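Local coordinates for putative lipoprotein (Bacteroides fragilis, PDB 3QNK), which is a putative SusD-like outer-membrane lipoprotein that probably helps bind glycans at the cell surface for uptake, at residues L427-D431 with P432-R436. Numbering follows the deposited sequence.
Sequences LTESD and PEKLR
An N-cap opens helix 432-446, with Asp-431 as the capping residue and Pro-432 in the first turn. Asp-431 OD2 accepts from Lys-434 N at 2.9 Å, the amide lying above the carboxylate plane, 44° out of it, rather than within it. CG of Asp-431 stands opposite its own backbone N (chi1 174°), which folds the carboxylate back over the first turn. There OD2 also lies beside the start of the Lys-434 chain, while OD1 rests against the proline ring. The main-chain carbonyl of the same residue takes the next amide: Leu-435 N donates to Asp-431 O at 2.8 Å in a nearly straight bond (N-H...O 163°). Asp-431 thus engages two amides of the opening turn, one with its side chain and one with its backbone.

Ahead of the cap, Glu-429 folds back on the loop backbone. Its chain bends at chi2 and brings OE2 back to Asp-431 N, which donates at 2.9 Å to the anti lone pair; Ser-430 N adds a weak bond to the same oxygen. Glu-429 OE1 lies 3.4 Å from Lys-434 CD. NZ of Lys-434 is 4.2 Å from Glu-429 OE1, beyond a salt bridge, where the opposite charges probably attract weakly.

Buried Leu-435 packs on Leu-403 of helix 391-405, whereas Leu-427 touches Val-415 and Arg-419 of helix 408-420, joining the loop and the new helix to the preceding helical pair.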
ATOM      1  N   LEU B 427     -38.301 -20.138  18.575  1.00 56.10           N
ATOM      2  CA  LEU B 427     -37.525 -20.976  19.477  1.00 52.45           C
ATOM      3  C   LEU B 427     -38.283 -20.965  20.823  1.00 56.77           C
ATOM      4  O   LEU B 427     -38.846 -19.935  21.245  1.00 54.40           O
ATOM      5  CB  LEU B 427     -36.089 -20.470  19.634  1.00 50.46           C
ATOM      6  CG  LEU B 427     -35.210 -20.498  18.370  1.00 53.78           C
ATOM      7  CD1 LEU B 427     -33.904 -19.826  18.613  1.00 53.15           C
ATOM      8  CD2 LEU B 427     -34.957 -21.920  17.868  1.00 50.33           C
ATOM      9  N   THR B 428     -38.323 -22.124  21.456  1.00 54.59           N
ATOM     10  CA  THR B 428     -39.042 -22.425  22.686  1.00 55.15           C
ATOM     11  C   THR B 428     -38.075 -22.661  23.866  1.00 60.09           C
ATOM     12  O   THR B 428     -38.489 -22.575  25.033  1.00 62.77           O
ATOM     13  CB  THR B 428     -39.843 -23.664  22.323  1.00 59.92           C
ATOM     14  OG1 THR B 428     -41.021 -23.226  21.664  1.00 60.71           O
ATOM     15  CG2 THR B 428     -40.162 -24.568  23.493  1.00 66.71           C
ATOM     16  N   GLU B 429     -36.802 -22.985  23.540  1.00 53.63           N
ATOM     17  CA  GLU B 429     -35.736 -23.349  24.449  1.00 53.10           C
ATOM     18  C   GLU B 429     -35.611 -22.404  25.642  1.00 59.95           C
ATOM     19  O   GLU B 429     -35.434 -21.198  25.497  1.00 58.52           O
ATOM     20  CB  GLU B 429     -34.390 -23.478  23.721  1.00 52.02           C
ATOM     21  CG  GLU B 429     -33.338 -24.207  24.542  1.00 57.30           C
ATOM     22  CD  GLU B 429     -33.778 -25.538  25.128  1.00 76.42           C
ATOM     23  OE1 GLU B 429     -33.985 -26.495  24.347  1.00 72.73           O
ATOM     24  OE2 GLU B 429     -33.969 -25.609  26.364  1.00 67.78           O
ATOM     25  N   SER B 430     -35.665 -23.008  26.821  1.00 60.39           N
ATOM     26  CA  SER B 430     -35.566 -22.356  28.122  1.00 62.50           C
ATOM     27  C   SER B 430     -34.162 -22.538  28.746  1.00 64.23           C
ATOM     28  O   SER B 430     -33.772 -21.683  29.532  1.00 64.75           O
ATOM     29  CB  SER B 430     -36.645 -22.903  29.065  1.00 71.06           C
ATOM     30  OG  SER B 430     -36.950 -24.269  28.793  1.00 86.33           O
ATOM     31  N   ASP B 431     -33.414 -23.633  28.404  1.00 58.04           N
ATOM     32  CA  ASP B 431     -32.066 -23.883  28.935  1.00 57.30           C
ATOM     33  C   ASP B 431     -31.070 -22.878  28.351  1.00 61.30           C
ATOM     34  O   ASP B 431     -30.932 -22.796  27.120  1.00 60.29           O
ATOM     35  CB  ASP B 431     -31.589 -25.331  28.665  1.00 59.39           C
ATOM     36  CG  ASP B 431     -30.145 -25.594  29.061  1.00 74.67           C
ATOM     37  OD1 ASP B 431     -29.823 -25.457  30.248  1.00 80.69           O
ATOM     38  OD2 ASP B 431     -29.343 -25.911  28.185  1.00 76.82           O
ATOM     39  N   PRO B 432     -30.362 -22.117  29.229  1.00 57.64           N
ATOM     40  CA  PRO B 432     -29.405 -21.098  28.730  1.00 56.19           C
ATOM     41  C   PRO B 432     -28.300 -21.656  27.833  1.00 59.39           C
ATOM     42  O   PRO B 432     -27.986 -21.048  26.811  1.00 58.72           O
ATOM     43  CB  PRO B 432     -28.808 -20.522  30.017  1.00 58.03           C
ATOM     44  CG  PRO B 432     -29.818 -20.811  31.065  1.00 62.22           C
ATOM     45  CD  PRO B 432     -30.435 -22.108  30.705  1.00 57.87           C
ATOM     46  N   GLU B 433     -27.731 -22.813  28.191  1.00 56.08           N
ATOM     47  CA  GLU B 433     -26.626 -23.429  27.446  1.00 54.78           C
ATOM     48  C   GLU B 433     -27.071 -23.817  26.028  1.00 57.61           C
ATOM     49  O   GLU B 433     -26.347 -23.531  25.063  1.00 59.33           O
ATOM     50  CB  GLU B 433     -26.056 -24.648  28.209  1.00 56.84           C
ATOM     51  CG  GLU B 433     -25.731 -24.388  29.685  1.00 73.54           C
ATOM     52  CD  GLU B 433     -24.741 -23.271  30.000  1.00106.57           C
ATOM     53  OE1 GLU B 433     -23.572 -23.381  29.562  1.00113.10           O
ATOM     54  OE2 GLU B 433     -25.125 -22.294  30.693  1.00 92.72           O
ATOM     55  N   LYS B 434     -28.288 -24.390  25.903  1.00 50.78           N
ATOM     56  CA  LYS B 434     -28.902 -24.803  24.645  1.00 48.19           C
ATOM     57  C   LYS B 434     -29.345 -23.578  23.835  1.00 51.10           C
ATOM     58  O   LYS B 434     -29.078 -23.524  22.631  1.00 50.56           O
ATOM     59  CB  LYS B 434     -30.087 -25.745  24.891  1.00 49.37           C
ATOM     60  CG  LYS B 434     -29.726 -27.190  25.264  1.00 36.60           C
ATOM     61  CD  LYS B 434     -31.036 -27.961  25.275  1.00 58.17           C
ATOM     62  CE  LYS B 434     -31.094 -29.280  25.997  1.00 69.46           C
ATOM     63  NZ  LYS B 434     -32.149 -30.143  25.379  1.00 80.11           N
ATOM     64  N   LEU B 435     -29.969 -22.577  24.498  1.00 47.69           N
ATOM     65  CA  LEU B 435     -30.425 -21.346  23.844  1.00 46.89           C
ATOM     66  C   LEU B 435     -29.256 -20.552  23.270  1.00 53.22           C
ATOM     67  O   LEU B 435     -29.389 -19.998  22.169  1.00 54.43           O
ATOM     68  CB  LEU B 435     -31.272 -20.461  24.772  1.00 47.16           C
ATOM     69  CG  LEU B 435     -31.936 -19.208  24.139  1.00 50.29           C
ATOM     70  CD1 LEU B 435     -32.789 -19.570  22.912  1.00 48.58           C
ATOM     71  CD2 LEU B 435     -32.711 -18.402  25.182  1.00 50.38           C
ATOM     72  N   ARG B 436     -28.103 -20.546  23.965  1.00 50.09           N
ATOM     73  CA  ARG B 436     -26.895 -19.850  23.478  1.00 49.34           C
ATOM     74  C   ARG B 436     -26.489 -20.368  22.113  1.00 55.44           C
ATOM     75  O   ARG B 436     -26.233 -19.574  21.219  1.00 56.33           O
ATOM     76  CB  ARG B 436     -25.726 -19.992  24.463  1.00 44.75           C
ATOM     77  CG  ARG B 436     -24.423 -19.421  23.946  1.00 40.59           C
ATOM     78  CD  ARG B 436     -23.413 -19.089  25.027  1.00 41.23           C
ATOM     79  NE  ARG B 436     -23.396 -20.116  26.063  1.00 55.67           N
ATOM     80  CZ  ARG B 436     -23.545 -19.892  27.360  1.00 65.75           C
ATOM     81  NH1 ARG B 436     -23.654 -18.651  27.821  1.00 51.81           N
ATOM     82  NH2 ARG B 436     -23.546 -20.903  28.212  1.00 56.37           N
TER